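Side-chain contacts in beta-galactosidase (Marinomonas sp. ef1, PDB 6Y2K), which hydrolyses terminal beta-galactosyl residues of beta-galactosides as a cold-active hexameric enzyme of glycoside hydrolase family 42: residues L287-P292 and F622-N627; S266-S271 and R335-E340; P317-W322 and N326-D331. All coordinates share one frame; numbering follows the deposited sequence. Where two conformers were deposited one is given.

Contact 1: residues L287-P292 and F622-N627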
loop_
_atom_site.group_PDB
_atom_site.type_symbol
_atom_site.label_atom_id
_atom_site.label_comp_id
_atom_site.label_asym_id
_atom_site.label_seq_id
_atom_site.Cartn_x
_atom_site.Cartn_y
_atom_site.Cartn_z
ATOM N N LEU A 287 -14.108 -10.546 16.793
ATOM C CA LEU A 287 -13.968 -9.817 18.064
ATOM C C LEU A 287 -15.007 -10.176 19.130
ATOM O O LEU A 287 -14.652 -10.388 20.276
ATOM C CB LEU A 287 -14.072 -8.304 17.810
ATOM C CG LEU A 287 -13.981 -7.362 19.015
ATOM C CD1 LEU A 287 -12.583 -7.386 19.605
ATOM C CD2 LEU A 287 -14.357 -5.947 18.618
ATOM N N ARG A 288 -16.282 -10.213 18.739
ATOM C CA ARG A 288 -17.395 -10.332 19.686
ATOM C C ARG A 288 -18.010 -11.729 19.809
ATOM O O ARG A 288 -18.979 -11.899 20.572
ATOM C CB ARG A 288 -18.482 -9.312 19.338
ATOM C CG ARG A 288 -17.993 -7.868 19.317
ATOM C CD ARG A 288 -19.163 -6.891 19.338
ATOM N NE ARG A 288 -18.718 -5.508 19.239
ATOM C CZ ARG A 288 -18.178 -4.798 20.233
ATOM N NH1 ARG A 288 -18.002 -5.334 21.437
ATOM N NH2 ARG A 288 -17.804 -3.540 20.014
ATOM N N VAL A 289 -17.467 -12.715 19.081
ATOM C CA VAL A 289 -17.923 -14.118 19.183
ATOM C C VAL A 289 -16.838 -15.179 19.420
ATOM O O VAL A 289 -17.160 -16.323 19.776
ATOM C CB VAL A 289 -18.752 -14.526 17.940
ATOM C CG1 VAL A 289 -20.018 -13.678 17.855
ATOM C CG2 VAL A 289 -17.939 -14.411 16.652
ATOM N N GLY A 290 -15.569 -14.827 19.211
ATOM C CA GLY A 290 -14.481 -15.796 19.266
ATOM C C GLY A 290 -14.338 -16.530 17.952
ATOM O O GLY A 290 -15.238 -16.513 17.116
ATOM N N HIS A 291 -13.192 -17.173 17.756
ATOM C CA HIS A 291 -12.947 -17.916 16.528
ATOM C C HIS A 291 -13.933 -19.086 16.471
ATOM O O HIS A 291 -14.244 -19.670 17.514
ATOM C CB HIS A 291 -11.500 -18.416 16.470
ATOM C CG HIS A 291 -11.141 -19.072 15.177
ATOM N ND1 HIS A 291 -11.295 -20.428 14.963
ATOM C CD2 HIS A 291 -10.624 -18.564 14.032
ATOM C CE1 HIS A 291 -10.901 -20.720 13.734
ATOM N NE2 HIS A 291 -10.487 -19.608 13.149
ATOM N N PRO A 292 -14.450 -19.423 15.269
ATOM C CA PRO A 292 -15.467 -20.500 15.167
ATOM C C PRO A 292 -15.104 -21.875 15.751
ATOM O O PRO A 292 -16.011 -22.658 16.073
ATOM C CB PRO A 292 -15.670 -20.621 13.661
ATOM C CG PRO A 292 -15.442 -19.236 13.169
ATOM C CD PRO A 292 -14.274 -18.748 13.969
ATOM N N PHE A 622 -24.447 -23.157 13.177
ATOM C CA PHE A 622 -23.941 -21.959 13.857
ATOM C C PHE A 622 -23.386 -20.950 12.857
ATOM O O PHE A 622 -22.735 -21.330 11.887
ATOM C CB PHE A 622 -22.816 -22.348 14.828
ATOM C CG PHE A 622 -23.228 -23.392 15.818
ATOM C CD1 PHE A 622 -23.894 -23.033 16.977
ATOM C CD2 PHE A 622 -22.995 -24.742 15.563
ATOM C CE1 PHE A 622 -24.308 -24.001 17.877
ATOM C CE2 PHE A 622 -23.404 -25.708 16.459
ATOM C CZ PHE A 622 -24.058 -25.336 17.619
ATOM N N ASN A 623 -23.627 -19.666 13.103
ATOM C CA ASN A 623 -23.081 -18.604 12.261
ATOM C C ASN A 623 -22.296 -17.645 13.148
ATOM O O ASN A 623 -22.882 -16.855 13.878
ATOM C CB ASN A 623 -24.206 -17.870 11.521
ATOM C CG ASN A 623 -23.700 -16.790 10.569
ATOM O OD1 ASN A 623 -22.496 -16.625 10.357
ATOM N ND2 ASN A 623 -24.636 -16.052 9.979
ATOM N N TYR A 624 -20.969 -17.729 13.057
ATOM C CA TYR A 624 -20.048 -16.846 13.772
ATOM C C TYR A 624 -19.717 -15.546 13.008
ATOM O O TYR A 624 -19.018 -14.694 13.545
ATOM C CB TYR A 624 -18.736 -17.599 14.095
ATOM C CG TYR A 624 -18.900 -18.790 15.028
ATOM C CD1 TYR A 624 -19.315 -20.030 14.540
ATOM C CD2 TYR A 624 -18.631 -18.683 16.392
ATOM C CE1 TYR A 624 -19.468 -21.118 15.378
ATOM C CE2 TYR A 624 -18.780 -19.772 17.243
ATOM C CZ TYR A 624 -19.203 -20.990 16.728
ATOM O OH TYR A 624 -19.377 -22.088 17.540
ATOM N N SER A 625 -20.197 -15.402 11.767
ATOM C CA SER A 625 -19.964 -14.199 10.962
ATOM C C SER A 625 -20.913 -13.077 11.389
ATOM O O SER A 625 -21.824 -13.304 12.191
ATOM C CB SER A 625 -20.156 -14.498 9.466
ATOM O OG SER A 625 -21.531 -14.545 9.096
ATOM N N SER A 626 -20.697 -11.888 10.816
ATOM C CA SER A 626 -21.510 -10.699 11.100
ATOM C C SER A 626 -22.692 -10.519 10.133
ATOM O O SER A 626 -23.406 -9.523 10.208
ATOM C CB SER A 626 -20.624 -9.444 11.075
ATOM O OG SER A 626 -19.946 -9.327 9.838
ATOM N N ASN A 627 -22.921 -11.474 9.232
ATOM C CA ASN A 627 -24.059 -11.355 8.307
ATOM C C ASN A 627 -24.871 -12.629 8.165
ATOM O O ASN A 627 -24.399 -13.726 8.467
ATOM C CB ASN A 627 -23.589 -10.875 6.939
ATOM C CG ASN A 627 -23.116 -9.429 6.966
ATOM O OD1 ASN A 627 -23.917 -8.500 7.112
ATOM N ND2 ASN A 627 -21.815 -9.235 6.846
#
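The phenol ring of Tyr624 carries this contact, with Pro292 laid over one of its faces. Pro292 CA stands 3.7 Å from the ring centroid of Tyr624 and only 6° off the normal, a CH-pi contact almost dead centre, while Pro292 CB sits above the same face toward the rim, 3.8 Å from Tyr624 CD1. At the root of the ring, Pro292 CG comes to 3.8 Å from Tyr624 CB. Val289 arrives from another quarter: its CG2 methyl lies at the edge, near the ring plane. The same methyl comes closest to the backbone, 3.3 Å from Tyr624 O. With CG anti to the carbonyl carbon (chi1 -63°), the Tyr624 ring presents a face to Pro292. A second flat group, the imidazole of His291, has Pro292 CD over one face, and its NE2 bonds to Glu444.

An Asx turn spans the tyrosine: Asn623 OD1 accepts from Ser625 N at 3.0 Å, from above the carbonyl plane, and from Ser625 OG at 2.6 Å, in that plane and on a lone pair. The other end of the amide is used too, Asn623 ND2 giving a fairly straight bond (159°) to Asn627 O at 2.8 Å.

The contact joins a loop of the barrel domain, between helices 280-285 and 294-305, to the end of strand 618-623 in the small antiparallel sheet near the C-terminus. Between the two segments the side chains meet by apolar and CH-pi packing, with backbone carbonyl oxygens also close to the ring and to the Val289 methyl. The polar atoms find partners beyond the two segments: Tyr624 OH bonds to Glu340 OE2, Pro292 O to Arg447 NH2. The tyrosine is therefore held by the proline on its face and by a carboxylate at its hydroxyl, which should fix both its tilt and its reach in this buried seam.

Contact 2: residues S266-S271 and R335-E340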
loop_
_atom_site.group_PDB
_atom_site.type_symbol
_atom_site.label_atom_id
_atom_site.label_comp_id
_atom_site.label_asym_id
_atom_site.label_seq_id
_atom_site.Cartn_x
_atom_site.Cartn_y
_atom_site.Cartn_z
ATOM N N SER A 266 -14.408 -21.815 29.189
ATOM C CA SER A 266 -14.437 -21.243 27.846
ATOM C C SER A 266 -14.702 -19.747 27.879
ATOM O O SER A 266 -15.788 -19.293 28.278
ATOM C CB SER A 266 -15.512 -21.910 26.988
ATOM O OG SER A 266 -15.506 -21.359 25.671
ATOM N N TYR A 267 -13.709 -18.986 27.426
ATOM C CA TYR A 267 -13.805 -17.548 27.343
ATOM C C TYR A 267 -13.380 -17.112 25.943
ATOM O O TYR A 267 -12.267 -16.611 25.761
ATOM C CB TYR A 267 -12.946 -16.917 28.428
ATOM C CG TYR A 267 -13.385 -17.270 29.829
ATOM C CD1 TYR A 267 -14.448 -16.598 30.434
ATOM C CD2 TYR A 267 -12.745 -18.276 30.554
ATOM C CE1 TYR A 267 -14.859 -16.912 31.715
ATOM C CE2 TYR A 267 -13.146 -18.598 31.841
ATOM C CZ TYR A 267 -14.205 -17.915 32.415
ATOM O OH TYR A 267 -14.601 -18.208 33.692
ATOM N N PRO A 268 -14.269 -17.302 24.948
ATOM C CA PRO A 268 -13.913 -17.108 23.538
ATOM C C PRO A 268 -13.356 -15.731 23.169
ATOM O O PRO A 268 -12.492 -15.651 22.300
ATOM C CB PRO A 268 -15.242 -17.354 22.809
ATOM C CG PRO A 268 -16.002 -18.228 23.731
ATOM C CD PRO A 268 -15.695 -17.661 25.078
ATOM N N LEU A 269 -13.831 -14.672 23.824
ATOM C CA LEU A 269 -13.357 -13.312 23.513
ATOM C C LEU A 269 -11.995 -13.033 24.106
ATOM O O LEU A 269 -11.205 -12.324 23.509
ATOM C CB LEU A 269 -14.338 -12.241 23.977
ATOM C CG LEU A 269 -15.819 -12.447 23.654
ATOM C CD1 LEU A 269 -16.582 -11.161 23.936
ATOM C CD2 LEU A 269 -16.045 -12.909 22.225
ATOM N N GLY A 270 -11.728 -13.589 25.288
ATOM C CA GLY A 270 -10.428 -13.472 25.923
ATOM C C GLY A 270 -9.359 -14.223 25.160
ATOM O O GLY A 270 -8.299 -13.671 24.904
ATOM N N SER A 271 -9.639 -15.473 24.787
ATOM C CA SER A 271 -8.673 -16.279 24.025
ATOM C C SER A 271 -8.393 -15.696 22.627
ATOM O O SER A 271 -7.243 -15.677 22.187
ATOM C CB SER A 271 -9.108 -17.747 23.931
ATOM O OG SER A 271 -10.291 -17.904 23.157
ATOM N N ARG A 335 -25.925 -17.459 24.140
ATOM C CA ARG A 335 -26.765 -18.530 23.578
ATOM C C ARG A 335 -25.982 -19.373 22.572
ATOM O O ARG A 335 -26.041 -20.602 22.612
ATOM C CB ARG A 335 -28.014 -17.941 22.922
ATOM C CG ARG A 335 -28.768 -18.882 21.994
ATOM C CD ARG A 335 -30.135 -18.309 21.662
ATOM N NE ARG A 335 -30.869 -19.182 20.750
ATOM C CZ ARG A 335 -30.806 -19.137 19.419
ATOM N NH1 ARG A 335 -30.014 -18.278 18.780
ATOM N NH2 ARG A 335 -31.539 -19.990 18.712
ATOM N N LEU A 336 -25.258 -18.691 21.682
ATOM C CA LEU A 336 -24.443 -19.342 20.656
ATOM C C LEU A 336 -23.471 -20.333 21.291
ATOM O O LEU A 336 -23.417 -21.493 20.890
ATOM C CB LEU A 336 -23.678 -18.290 19.830
ATOM C CG LEU A 336 -23.057 -18.648 18.476
ATOM C CD1 LEU A 336 -22.334 -17.422 17.948
ATOM C CD2 LEU A 336 -22.092 -19.819 18.507
ATOM N N TRP A 337 -22.706 -19.860 22.277
ATOM C CA TRP A 337 -21.678 -20.687 22.921
ATOM C C TRP A 337 -22.274 -21.858 23.683
ATOM O O TRP A 337 -21.674 -22.934 23.742
ATOM C CB TRP A 337 -20.801 -19.848 23.874
ATOM C CG TRP A 337 -20.071 -18.702 23.229
ATOM C CD1 TRP A 337 -19.511 -18.680 21.981
ATOM C CD2 TRP A 337 -19.788 -17.428 23.819
ATOM N NE1 TRP A 337 -18.912 -17.463 21.749
ATOM C CE2 TRP A 337 -19.068 -16.673 22.859
ATOM C CE3 TRP A 337 -20.085 -16.840 25.065
ATOM C CZ2 TRP A 337 -18.632 -15.362 23.105
ATOM C CZ3 TRP A 337 -19.654 -15.537 25.308
ATOM C CH2 TRP A 337 -18.926 -14.812 24.329
ATOM N N THR A 338 -23.451 -21.643 24.271
ATOM C CA THR A 338 -24.144 -22.683 25.034
ATOM C C THR A 338 -24.599 -23.817 24.119
ATOM O O THR A 338 -24.279 -24.982 24.383
ATOM C CB THR A 338 -25.325 -22.096 25.837
ATOM O OG1 THR A 338 -24.866 -21.006 26.645
ATOM C CG2 THR A 338 -25.963 -23.148 26.756
ATOM N N TRP A 339 -25.334 -23.488 23.050
ATOM C CA TRP A 339 -25.733 -24.504 22.059
ATOM C C TRP A 339 -24.537 -25.180 21.423
ATOM O O TRP A 339 -24.573 -26.376 21.160
ATOM C CB TRP A 339 -26.637 -23.929 20.967
ATOM C CG TRP A 339 -28.063 -23.915 21.368
ATOM C CD1 TRP A 339 -28.846 -22.828 21.576
ATOM C CD2 TRP A 339 -28.869 -25.058 21.652
ATOM N NE1 TRP A 339 -30.112 -23.219 21.955
ATOM C CE2 TRP A 339 -30.148 -24.587 22.018
ATOM C CE3 TRP A 339 -28.638 -26.436 21.628
ATOM C CZ2 TRP A 339 -31.193 -25.449 22.354
ATOM C CZ3 TRP A 339 -29.684 -27.299 21.971
ATOM C CH2 TRP A 339 -30.945 -26.799 22.316
ATOM N N GLU A 340 -23.481 -24.405 21.178
ATOM C CA GLU A 340 -22.228 -24.947 20.657
ATOM C C GLU A 340 -21.765 -26.098 21.542
ATOM O O GLU A 340 -21.553 -27.213 21.050
ATOM C CB GLU A 340 -21.167 -23.830 20.575
ATOM C CG GLU A 340 -19.765 -24.234 20.163
ATOM C CD GLU A 340 -18.751 -23.196 20.625
ATOM O OE1 GLU A 340 -18.243 -23.352 21.755
ATOM O OE2 GLU A 340 -18.497 -22.216 19.885
HETATM O O HOH W 1 -17.566 -21.145 24.164
#
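Trp337, Pro268 and Leu269 make up nearly all of this contact. Pro268 CG rests on one face of the indole, 3.6 Å from the centroid of the five-membered ring of Trp337 and 16° off its normal, a CH-pi contact; Pro268 CG also comes within 3.5 Å of Trp337 CE2. Leu269 works on the benzo end instead. Its CD2 methyl lies at the indole edge, near the plane, 3.7 Å from Trp337 CZ2, and the two side chains meet at about a right angle. Trp337 CG is anti to the carbonyl carbon (chi1 -59°), which carries the indole off helix 333-343 to the start of helix 268-274, where Tyr267 is the N-cap residue and Pro268 follows it. A water also joins the segments, bonding to Ser266 OG at 2.6 Å and weakly to Glu340 OE1, whose firmer partner is His299. The one polar atom of the indole, NE1, bonds to Val289 O. Putting a leucine in place of Trp337 would probably open a gap beside Pro268 and Leu269 and leave Val289 O without its indole donor. The chemistry is thus apolar: a proline on the face and a leucine methyl at the edge of a buried indole, whose N-H is paired with the carbonyl of a neighbouring loop.

Contact 3: residues P317-W322 and N326-D331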
loop_
_atom_site.group_PDB
_atom_site.type_symbol
_atom_site.label_atom_id
_atom_site.label_comp_id
_atom_site.label_asym_id
_atom_site.label_seq_id
_atom_site.Cartn_x
_atom_site.Cartn_y
_atom_site.Cartn_z
ATOM N N PRO A 317 -20.041 -15.057 30.142
ATOM C CA PRO A 317 -21.387 -14.474 30.078
ATOM C C PRO A 317 -21.440 -13.013 29.622
ATOM O O PRO A 317 -22.534 -12.455 29.454
ATOM C CB PRO A 317 -21.829 -14.546 31.541
ATOM C CG PRO A 317 -20.574 -14.179 32.274
ATOM C CD PRO A 317 -19.430 -14.763 31.459
ATOM N N GLY A 318 -20.274 -12.400 29.449
ATOM C CA GLY A 318 -20.157 -10.964 29.233
ATOM C C GLY A 318 -18.672 -10.632 29.176
ATOM O O GLY A 318 -17.846 -11.547 29.088
ATOM N N PRO A 319 -18.317 -9.338 29.238
ATOM C CA PRO A 319 -16.892 -9.001 29.179
ATOM C C PRO A 319 -16.123 -9.551 30.386
ATOM O O PRO A 319 -16.663 -9.566 31.503
ATOM C CB PRO A 319 -16.883 -7.467 29.189
ATOM C CG PRO A 319 -18.178 -7.077 29.807
ATOM C CD PRO A 319 -19.165 -8.142 29.408
ATOM N N VAL A 320 -14.892 -10.011 30.149
ATOM C CA VAL A 320 -13.996 -10.480 31.214
ATOM C C VAL A 320 -12.953 -9.386 31.562
ATOM O O VAL A 320 -12.982 -8.298 30.995
ATOM C CB VAL A 320 -13.340 -11.839 30.860
ATOM C CG1 VAL A 320 -14.414 -12.897 30.571
ATOM C CG2 VAL A 320 -12.364 -11.730 29.695
ATOM N N ASN A 321 -12.054 -9.680 32.507
ATOM C CA ASN A 321 -11.080 -8.701 33.028
ATOM C C ASN A 321 -9.642 -8.919 32.560
ATOM O O ASN A 321 -8.838 -7.993 32.642
ATOM C CB ASN A 321 -11.039 -8.764 34.557
ATOM C CG ASN A 321 -10.636 -10.140 35.065
ATOM O OD1 ASN A 321 -11.408 -11.090 34.927
ATOM N ND2 ASN A 321 -9.414 -10.268 35.604
ATOM N N TRP A 322 -9.315 -10.131 32.113
ATOM C CA TRP A 322 -7.916 -10.602 32.106
ATOM C C TRP A 322 -7.175 -10.533 30.769
ATOM O O TRP A 322 -5.953 -10.625 30.758
ATOM C CB TRP A 322 -7.796 -12.009 32.715
ATOM C CG TRP A 322 -8.758 -13.040 32.190
ATOM C CD1 TRP A 322 -9.894 -13.483 32.806
ATOM C CD2 TRP A 322 -8.659 -13.767 30.962
ATOM N NE1 TRP A 322 -10.513 -14.429 32.033
ATOM C CE2 TRP A 322 -9.773 -14.630 30.899
ATOM C CE3 TRP A 322 -7.737 -13.774 29.904
ATOM C CZ2 TRP A 322 -9.996 -15.483 29.820
ATOM C CZ3 TRP A 322 -7.958 -14.638 28.830
ATOM C CH2 TRP A 322 -9.081 -15.473 28.795
ATOM N N ASN A 326 -10.983 -6.347 26.268
ATOM C CA ASN A 326 -12.129 -7.080 26.801
ATOM C C ASN A 326 -13.459 -6.536 26.263
ATOM O O ASN A 326 -14.180 -5.803 26.950
ATOM C CB ASN A 326 -12.072 -7.052 28.324
ATOM C CG ASN A 326 -10.811 -7.716 28.859
ATOM O OD1 ASN A 326 -10.647 -8.933 28.748
ATOM N ND2 ASN A 326 -9.896 -6.915 29.396
ATOM N N PRO A 327 -13.786 -6.887 25.009
ATOM C CA PRO A 327 -15.033 -6.402 24.423
ATOM C C PRO A 327 -16.257 -7.089 25.017
ATOM O O PRO A 327 -16.136 -8.164 25.606
ATOM C CB PRO A 327 -14.877 -6.771 22.945
ATOM C CG PRO A 327 -14.055 -8.008 22.982
ATOM C CD PRO A 327 -13.055 -7.762 24.070
ATOM N N THR A 328 -17.417 -6.441 24.890
ATOM C CA THR A 328 -18.697 -7.080 25.170
ATOM C C THR A 328 -19.009 -8.103 24.063
ATOM O O THR A 328 -18.734 -7.843 22.886
ATOM C CB THR A 328 -19.849 -6.063 25.232
ATOM O OG1 THR A 328 -19.779 -5.176 24.112
ATOM C CG2 THR A 328 -19.788 -5.250 26.530
ATOM N N PRO A 329 -19.586 -9.263 24.426
ATOM C CA PRO A 329 -20.009 -10.220 23.391
ATOM C C PRO A 329 -21.117 -9.674 22.505
ATOM O O PRO A 329 -21.859 -8.777 22.920
ATOM C CB PRO A 329 -20.512 -11.435 24.195
ATOM C CG PRO A 329 -20.028 -11.254 25.591
ATOM C CD PRO A 329 -19.813 -9.781 25.790
ATOM N N ALA A 330 -21.227 -10.198 21.287
ATOM C CA ALA A 330 -22.357 -9.850 20.411
ATOM C C ALA A 330 -23.649 -10.288 21.091
ATOM O O ALA A 330 -23.649 -11.264 21.847
ATOM C CB ALA A 330 -22.246 -10.544 19.062
ATOM N N ASP A 331 -24.733 -9.569 20.832
ATOM C CA ASP A 331 -26.041 -9.999 21.310
ATOM C C ASP A 331 -26.323 -11.384 20.717
ATOM O O ASP A 331 -26.138 -11.601 19.520
ATOM C CB ASP A 331 -27.131 -8.977 20.948
ATOM C CG ASP A 331 -27.073 -7.695 21.817
ATOM O OD1 ASP A 331 -26.480 -7.690 22.938
ATOM O OD2 ASP A 331 -27.663 -6.677 21.386
HETATM O O HOH W 2 -14.385 -9.968 26.962
#
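Asn326 sets its side chain against the backbone of Val320, while prolines pack further along. Asn326 CB lies 3.1 Å from Val320 O, and the Asn326 and Val320 side chains cross at about a right angle, with Asn326 OD1 3.4 Å from Val320 CG2. Pro319 CB faces Pro327 O at 3.7 Å. Its ring runs alongside Thr328 and meets Pro329 nearly at right angles, Pro319 CD to Pro329 CD being 4.0 Å. Pro329 CG then covers Gly318 CA at 3.7 Å; at Gly318 a CB would run into Pro319 CD.

A water joins the two loop segments, accepting from Val320 N at 3.2 Å and donating to Pro327 O at 2.9 Å. Asn326 OD1 and Val320 O, both acceptors, lie 3.3 Å apart without bonding; Val320 O accepts from Gln429 NE2 of the second subunit. Asn326 ND2 in turn bonds to Gln429 O of that subunit and to Ala323 O, so the amide is held from both its own loop and the second subunit, whose Asp527 also takes Thr328 N.

Both segments belong to the long loop between the seventh barrel strand, 310-315, and helix 333-343, which doubles back so that 318-322 and 326-329 run 159° apart. Pro329 and Trp322 touch helix 268-274 through Leu269 and Lys274.

In the fold
All three contacts are largely buried, but they differ in what buries them. Contact 2 lies deepest, within the barrel domain, and no other chain touches it; contact 1 joins that domain to the C-terminal sheet; contact 3 folds one barrel loop upon itself and faces the second subunit, to which Arg288 of contact 1 also reaches through a salt bridge with Asp527 there. Ring-face packing by proline marks contacts 1 and 2, whereas contact 3, where Trp322 is exposed, packs prolines on each other and on backbone, with a water and Gln429 of the second subunit. Loop 287-292 links them: Arg288 bonds to Thr328 and Ala330, while Leu269 of contact 2 packs against Arg288, Pro327 and Pro329.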